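Local coordinates for protein FmtA (Staphylococcus aureus, PDB 5ZH8) that hydrolyses the ester links that hold D-alanine on wall teichoic and lipoteichoic acids, and affects the level of methicillin resistance, at residues L317-F320 against Q324-D327; Q303-F308 against I312-L317. One frame throughout, in Å; residues are numbered along the deposited sequence.

Interaction 1 (L317-F320 against Q324-D327)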
ATOM      1  N   LEU A 317       6.219  15.390  24.695  1.00 41.74           N
ATOM      2  CA  LEU A 317       5.518  15.851  23.494  1.00 41.21           C
ATOM      3  C   LEU A 317       6.355  16.727  22.556  1.00 42.09           C
ATOM      4  O   LEU A 317       6.055  16.777  21.362  1.00 42.13           O
ATOM      5  CB  LEU A 317       4.246  16.628  23.869  1.00 41.22           C
ATOM      6  CG  LEU A 317       3.143  15.908  24.663  1.00 40.74           C
ATOM      7  CD1 LEU A 317       1.911  16.800  24.746  1.00 41.12           C
ATOM      8  CD2 LEU A 317       2.783  14.559  24.068  1.00 39.68           C
ATOM      9  N   HIS A 318       7.361  17.446  23.063  1.00 43.20           N
ATOM     10  CA  HIS A 318       8.014  18.496  22.249  1.00 44.03           C
ATOM     11  C   HIS A 318       9.544  18.498  22.146  1.00 45.20           C
ATOM     12  O   HIS A 318      10.085  19.169  21.270  1.00 46.20           O
ATOM     13  CB  HIS A 318       7.555  19.865  22.736  1.00 44.89           C
ATOM     14  CG  HIS A 318       6.069  20.030  22.748  1.00 44.17           C
ATOM     15  ND1 HIS A 318       5.284  19.740  21.656  1.00 42.98           N
ATOM     16  CD2 HIS A 318       5.227  20.476  23.709  1.00 44.63           C
ATOM     17  CE1 HIS A 318       4.023  20.004  21.942  1.00 42.98           C
ATOM     18  NE2 HIS A 318       3.960  20.451  23.181  1.00 43.87           N
ATOM     19  N   GLU A 319      10.241  17.776  23.023  1.00 45.54           N
ATOM     20  CA  GLU A 319      11.704  17.789  23.018  1.00 46.82           C
ATOM     21  C   GLU A 319      12.217  16.775  22.018  1.00 46.18           C
ATOM     22  O   GLU A 319      11.849  15.606  22.087  1.00 45.31           O
ATOM     23  CB  GLU A 319      12.265  17.475  24.409  1.00 47.74           C
ATOM     24  CG  GLU A 319      13.791  17.466  24.477  1.00 49.69           C
ATOM     25  CD  GLU A 319      14.321  17.292  25.888  1.00 50.82           C
ATOM     26  OE1 GLU A 319      13.965  18.080  26.785  1.00 51.83           O
ATOM     27  OE2 GLU A 319      15.118  16.366  26.110  1.00 51.27           O
ATOM     28  N   PHE A 320      13.065  17.216  21.091  1.00 47.05           N
ATOM     29  CA  PHE A 320      13.747  16.292  20.187  1.00 46.93           C
ATOM     30  C   PHE A 320      15.127  16.791  19.800  1.00 49.11           C
ATOM     31  O   PHE A 320      15.351  17.996  19.711  1.00 50.64           O
ATOM     32  CB  PHE A 320      12.895  15.982  18.949  1.00 45.47           C
ATOM     33  CG  PHE A 320      12.864  17.067  17.917  1.00 46.02           C
ATOM     34  CD1 PHE A 320      12.171  18.243  18.148  1.00 45.99           C
ATOM     35  CD2 PHE A 320      13.477  16.884  16.685  1.00 46.79           C
ATOM     36  CE1 PHE A 320      12.117  19.233  17.179  1.00 46.89           C
ATOM     37  CE2 PHE A 320      13.427  17.866  15.713  1.00 47.63           C
ATOM     38  CZ  PHE A 320      12.742  19.044  15.958  1.00 47.60           C
ATOM     39  N   GLN A 324      18.154  12.726  25.844  1.00 52.56           N
ATOM     40  CA  GLN A 324      16.962  12.031  26.322  1.00 50.51           C
ATOM     41  C   GLN A 324      16.033  11.646  25.187  1.00 49.08           C
ATOM     42  O   GLN A 324      15.585  10.497  25.114  1.00 48.29           O
ATOM     43  CB  GLN A 324      16.201  12.911  27.315  1.00 49.64           C
ATOM     44  CG  GLN A 324      15.058  12.190  28.005  1.00 48.06           C
ATOM     45  CD  GLN A 324      14.348  13.039  29.031  1.00 47.79           C
ATOM     46  OE1 GLN A 324      14.763  14.162  29.328  1.00 48.96           O
ATOM     47  NE2 GLN A 324      13.264  12.511  29.576  1.00 46.40           N
ATOM     48  N   TYR A 325      15.743  12.614  24.322  1.00 49.07           N
ATOM     49  CA  TYR A 325      14.873  12.421  23.165  1.00 47.96           C
ATOM     50  C   TYR A 325      15.665  12.726  21.891  1.00 49.54           C
ATOM     51  O   TYR A 325      15.509  13.799  21.309  1.00 49.50           O
ATOM     52  CB  TYR A 325      13.658  13.342  23.266  1.00 46.56           C
ATOM     53  CG  TYR A 325      12.758  13.026  24.436  1.00 45.73           C
ATOM     54  CD1 TYR A 325      11.844  11.988  24.369  1.00 44.56           C
ATOM     55  CD2 TYR A 325      12.824  13.764  25.613  1.00 46.41           C
ATOM     56  CE1 TYR A 325      11.018  11.690  25.440  1.00 44.07           C
ATOM     57  CE2 TYR A 325      12.002  13.481  26.690  1.00 45.87           C
ATOM     58  CZ  TYR A 325      11.098  12.439  26.596  1.00 44.72           C
ATOM     59  OH  TYR A 325      10.268  12.134  27.655  1.00 44.70           O
ATOM     60  N   PRO A 326      16.531  11.788  21.462  1.00 51.18           N
ATOM     61  CA  PRO A 326      17.437  12.030  20.333  1.00 53.16           C
ATOM     62  C   PRO A 326      16.746  12.130  18.981  1.00 52.86           C
ATOM     63  O   PRO A 326      17.209  12.861  18.111  1.00 54.17           O
ATOM     64  CB  PRO A 326      18.358  10.809  20.357  1.00 54.41           C
ATOM     65  CG  PRO A 326      17.540   9.741  20.979  1.00 52.85           C
ATOM     66  CD  PRO A 326      16.708  10.433  22.016  1.00 51.39           C
ATOM     67  N   ASP A 327      15.656  11.397  18.809  1.00 51.69           N
ATOM     68  CA  ASP A 327      14.960  11.326  17.532  1.00 51.52           C
ATOM     69  C   ASP A 327      13.613  12.015  17.636  1.00 49.97           C
ATOM     70  O   ASP A 327      13.154  12.344  18.731  1.00 49.54           O
ATOM     71  CB  ASP A 327      14.772   9.857  17.114  1.00 51.60           C
ATOM     72  CG  ASP A 327      16.083   9.069  17.122  1.00 53.87           C
ATOM     73  OD1 ASP A 327      17.109   9.688  16.777  1.00 56.13           O
ATOM     74  OD2 ASP A 327      16.108   7.876  17.507  1.00 54.15           O
TER
HETATM   75  O   HOH W   1      16.786  15.916  27.916  1.00 41.90           O

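Interaction 2 (Q303-F308 against I312-L317)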
ATOM      1  N   GLN A 303      -2.232  16.798  26.357  1.00 46.28           N
ATOM      2  CA  GLN A 303      -1.755  18.165  26.176  1.00 46.70           C
ATOM      3  C   GLN A 303      -2.142  19.050  27.355  1.00 48.64           C
ATOM      4  O   GLN A 303      -1.405  19.972  27.706  1.00 50.14           O
ATOM      5  CB  GLN A 303      -2.294  18.767  24.872  1.00 46.27           C
ATOM      6  CG  GLN A 303      -1.506  18.373  23.631  1.00 44.73           C
ATOM      7  CD  GLN A 303      -2.064  18.997  22.370  1.00 44.64           C
ATOM      8  OE1 GLN A 303      -3.257  18.885  22.085  1.00 44.91           O
ATOM      9  NE2 GLN A 303      -1.207  19.655  21.604  1.00 44.32           N
ATOM     10  N   GLN A 304      -3.294  18.771  27.955  1.00 49.31           N
ATOM     11  CA  GLN A 304      -3.762  19.498  29.140  1.00 51.67           C
ATOM     12  C   GLN A 304      -3.275  18.903  30.471  1.00 52.10           C
ATOM     13  O   GLN A 304      -3.832  19.197  31.520  1.00 53.59           O
ATOM     14  CB  GLN A 304      -5.284  19.554  29.125  1.00 53.02           C
ATOM     15  CG  GLN A 304      -5.831  20.440  28.024  1.00 53.70           C
ATOM     16  CD  GLN A 304      -7.286  20.166  27.710  1.00 54.86           C
ATOM     17  OE1 GLN A 304      -7.882  19.197  28.194  1.00 55.26           O
ATOM     18  NE2 GLN A 304      -7.872  21.026  26.887  1.00 56.04           N
ATOM     19  N   TYR A 305      -2.242  18.068  30.416  1.00 50.99           N
ATOM     20  CA  TYR A 305      -1.581  17.531  31.608  1.00 51.72           C
ATOM     21  C   TYR A 305      -2.481  16.661  32.476  1.00 52.83           C
ATOM     22  O   TYR A 305      -2.498  16.802  33.692  1.00 54.36           O
ATOM     23  CB  TYR A 305      -0.970  18.670  32.428  1.00 53.09           C
ATOM     24  CG  TYR A 305      -0.189  19.641  31.575  1.00 52.63           C
ATOM     25  CD1 TYR A 305       0.879  19.201  30.805  1.00 51.12           C
ATOM     26  CD2 TYR A 305      -0.523  20.986  31.532  1.00 53.97           C
ATOM     27  CE1 TYR A 305       1.594  20.074  30.019  1.00 51.07           C
ATOM     28  CE2 TYR A 305       0.189  21.866  30.748  1.00 54.06           C
ATOM     29  CZ  TYR A 305       1.248  21.404  29.999  1.00 52.57           C
ATOM     30  OH  TYR A 305       1.953  22.281  29.219  1.00 53.02           O
ATOM     31  N   LYS A 306      -3.190  15.725  31.861  1.00 52.56           N
ATOM     32  CA  LYS A 306      -4.076  14.831  32.579  1.00 53.71           C
ATOM     33  C   LYS A 306      -3.464  13.501  32.910  1.00 52.26           C
ATOM     34  O   LYS A 306      -3.993  12.780  33.694  1.00 53.40           O
ATOM     35  CB  LYS A 306      -5.362  14.603  31.827  1.00 54.92           C
ATOM     36  CG  LYS A 306      -6.412  15.646  32.102  1.00 57.90           C
ATOM     37  CD  LYS A 306      -7.798  15.044  32.076  1.00 59.73           C
ATOM     38  CE  LYS A 306      -8.823  16.074  31.642  1.00 61.56           C
ATOM     39  NZ  LYS A 306     -10.097  15.462  31.194  1.00 62.35           N
ATOM     40  N   LEU A 307      -2.389  13.143  32.260  1.00 50.28           N
ATOM     41  CA  LEU A 307      -1.677  11.910  32.611  1.00 49.50           C
ATOM     42  C   LEU A 307      -0.384  12.179  33.358  1.00 49.36           C
ATOM     43  O   LEU A 307       0.004  11.393  34.215  1.00 49.70           O
ATOM     44  CB  LEU A 307      -1.345  11.097  31.363  1.00 48.08           C
ATOM     45  CG  LEU A 307      -2.494  10.384  30.677  1.00 48.03           C
ATOM     46  CD1 LEU A 307      -1.895   9.484  29.609  1.00 47.11           C
ATOM     47  CD2 LEU A 307      -3.340   9.584  31.658  1.00 49.23           C
ATOM     48  N   PHE A 308       0.302  13.261  32.994  1.00 48.84           N
ATOM     49  CA  PHE A 308       1.538  13.655  33.650  1.00 49.11           C
ATOM     50  C   PHE A 308       1.566  15.161  33.906  1.00 50.23           C
ATOM     51  O   PHE A 308       0.840  15.932  33.270  1.00 50.32           O
ATOM     52  CB  PHE A 308       2.751  13.278  32.796  1.00 47.57           C
ATOM     53  CG  PHE A 308       2.669  11.915  32.164  1.00 46.33           C
ATOM     54  CD1 PHE A 308       2.889  10.762  32.917  1.00 46.58           C
ATOM     55  CD2 PHE A 308       2.395  11.783  30.812  1.00 44.91           C
ATOM     56  CE1 PHE A 308       2.838   9.511  32.332  1.00 45.61           C
ATOM     57  CE2 PHE A 308       2.345  10.535  30.220  1.00 44.03           C
ATOM     58  CZ  PHE A 308       2.564   9.398  30.982  1.00 44.52           C
ATOM     59  N   ILE A 312       6.938  16.554  32.860  1.00 48.11           N
ATOM     60  CA  ILE A 312       7.018  15.263  32.162  1.00 46.03           C
ATOM     61  C   ILE A 312       6.417  15.369  30.753  1.00 44.08           C
ATOM     62  O   ILE A 312       7.023  14.919  29.778  1.00 43.04           O
ATOM     63  CB  ILE A 312       6.307  14.137  32.954  1.00 45.75           C
ATOM     64  CG1 ILE A 312       6.951  13.943  34.337  1.00 47.10           C
ATOM     65  CG2 ILE A 312       6.316  12.823  32.176  1.00 44.44           C
ATOM     66  CD1 ILE A 312       8.408  13.547  34.310  1.00 47.38           C
ATOM     67  N   THR A 313       5.239  15.979  30.658  1.00 43.60           N
ATOM     68  CA  THR A 313       4.493  16.031  29.407  1.00 42.36           C
ATOM     69  C   THR A 313       5.189  16.856  28.322  1.00 42.27           C
ATOM     70  O   THR A 313       5.268  16.419  27.174  1.00 41.07           O
ATOM     71  CB  THR A 313       3.086  16.613  29.622  1.00 42.68           C
ATOM     72  OG1 THR A 313       2.370  15.812  30.571  1.00 42.77           O
ATOM     73  CG2 THR A 313       2.323  16.664  28.305  1.00 41.70           C
ATOM     74  N   ASN A 314       5.683  18.040  28.676  1.00 43.40           N
ATOM     75  CA  ASN A 314       6.231  18.952  27.668  1.00 43.69           C
ATOM     76  C   ASN A 314       7.382  18.332  26.862  1.00 43.32           C
ATOM     77  O   ASN A 314       7.328  18.317  25.627  1.00 42.50           O
ATOM     78  CB  ASN A 314       6.662  20.283  28.283  1.00 45.69           C
ATOM     79  CG  ASN A 314       5.498  21.090  28.831  1.00 46.55           C
ATOM     80  OD1 ASN A 314       4.335  20.860  28.485  1.00 45.60           O
ATOM     81  ND2 ASN A 314       5.813  22.039  29.715  1.00 48.37           N
ATOM     82  N   PRO A 315       8.415  17.797  27.543  1.00 44.07           N
ATOM     83  CA  PRO A 315       9.494  17.147  26.790  1.00 44.10           C
ATOM     84  C   PRO A 315       9.027  15.904  26.036  1.00 42.89           C
ATOM     85  O   PRO A 315       9.428  15.695  24.888  1.00 42.41           O
ATOM     86  CB  PRO A 315      10.509  16.751  27.870  1.00 44.98           C
ATOM     87  CG  PRO A 315      10.112  17.488  29.098  1.00 45.93           C
ATOM     88  CD  PRO A 315       8.653  17.750  28.996  1.00 45.06           C
ATOM     89  N   LEU A 316       8.186  15.094  26.676  1.00 42.63           N
ATOM     90  CA  LEU A 316       7.621  13.920  26.031  1.00 41.87           C
ATOM     91  C   LEU A 316       6.986  14.301  24.699  1.00 41.39           C
ATOM     92  O   LEU A 316       7.210  13.635  23.696  1.00 41.12           O
ATOM     93  CB  LEU A 316       6.585  13.253  26.944  1.00 41.79           C
ATOM     94  CG  LEU A 316       5.710  12.144  26.350  1.00 40.85           C
ATOM     95  CD1 LEU A 316       6.570  11.009  25.817  1.00 40.58           C
ATOM     96  CD2 LEU A 316       4.721  11.671  27.416  1.00 41.06           C
ATOM     97  N   LEU A 317       6.219  15.390  24.695  1.00 41.74           N
ATOM     98  CA  LEU A 317       5.518  15.851  23.494  1.00 41.21           C
ATOM     99  C   LEU A 317       6.355  16.727  22.556  1.00 42.09           C
ATOM    100  O   LEU A 317       6.055  16.777  21.362  1.00 42.13           O
ATOM    101  CB  LEU A 317       4.246  16.628  23.869  1.00 41.22           C
ATOM    102  CG  LEU A 317       3.143  15.908  24.663  1.00 40.74           C
ATOM    103  CD1 LEU A 317       1.911  16.800  24.746  1.00 41.12           C
ATOM    104  CD2 LEU A 317       2.783  14.559  24.068  1.00 39.68           C
TER

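Interaction 1 (L317-F320 against Q324-D327)
E319, the residue at which the chain leaves the helical conformation, meets Y325 with both its backbone and its side chain. Its carbonyl O lies 3.1 Å from Y325 CB and accepts a hydrogen bond from R330 NH2. The side chain sets out with CG anti to the backbone N (chi1 180°) and stays extended as far as the carboxylate, a course that descends from above the rim of the tyrosine ring at CB to the ring plane at OE2. There OE2 is 3.5 Å from Y325 CD2, while the carboxylate stands almost perpendicular to the ring, the two planes 86° apart. OE2 thus lies against the C-H of CD2, a placement probably mildly favourable because ring hydrogens carry slight positive charge. The same OE2 is hydrogen-bonded to T322 OG1 in the intervening turn, and T322 OG1 also pairs with Y325 N. A water bridges the side chains of E319 and Q324, donating to OE2 of the first and, at 3.0 Å, to OE1 of the second, whose amide plane lies nearly at right angles to the carboxylate. OE1 of E319 accepts from V396 N, so both oxygens of this buried carboxylate have hydrogen-bond partners, which probably ease the cost of burying its charge.

F320 follows with its main chain close to that of Y325: its CA makes a C-H...O contact of 3.3 Å with Y325 O. Further on, F320 CB touches D327 O at 3.7 Å, and the ring turns away from the 324-327 segment toward N390 and K392.

The contact thus closes the turn between helix 310-318 and strand 329-330, an edge strand of the large antiparallel sheet. F320 also pairs through its backbone with G393 near the C terminus, while Y325 reaches back onto the helix and its hydroxyl bonds weakly to K138 of helix 129-142.

Interaction 2 (Q303-F308 against I312-L317)
The polar link is made by Y305 and N314: the tyrosine hydroxyl donates to N314 OD1 over 2.9 Å, arriving in the carbonyl plane on a lone pair, with a C=O...O angle of 128°. Ring and amide planes are 67° apart, and OD1 also sits at the ring edge, 3.2 Å from Y305 CE1. The other end of the amide is held as well, N314 ND2 donating to Q397 O. Nearby, T313 OG1 lies 3.1 Å from F308 O, but its hydrogen bond runs to S309 O.

Apolar contacts make up the rest. T313 meets the Y305 ring at its edge, CB 3.6 Å from CD1. F308 is the largest contributor by area: its CB rests on I312 CG2 at 3.6 Å, and its CE2 touches L316 CD2 at 3.8 Å. With CG anti to the carbonyl carbon (chi1 -42°), the ring extends between the helix and L135, K138 and Q139 of helix 129-142. L317 CD1 packs crosswise on Q303 CG, and Q303 NE2 is hydrogen-bonded to N356 O.

Helix 292-303 ends here in a Schellman motif, with Y305 as the C-prime residue at positive phi. A short loop then leads into the next helix, 310-318, within the beta-lactamase-like fold.

In the fold
Helix 310-318 serves both contacts, and L317 belongs to both. Interaction 2 joins most of the helix to the chain that leads into it; interaction 1 joins its C-terminal end to the chain that leads out toward strand 329-330. Their centres are 13 Å apart, and Y325 connects them, its ring resting on P315 and its hydroxyl near L316. Interaction 1 is the smaller yet more buried, and its segments meet through oxygen-to-carbon contacts and a bridging water, with no direct hydrogen bond between them. Interaction 2 is larger and only partly buried, ranging from the buried phenyl ring of F308 to the exposed Y305, whose hydroxyl makes its single direct hydrogen bond.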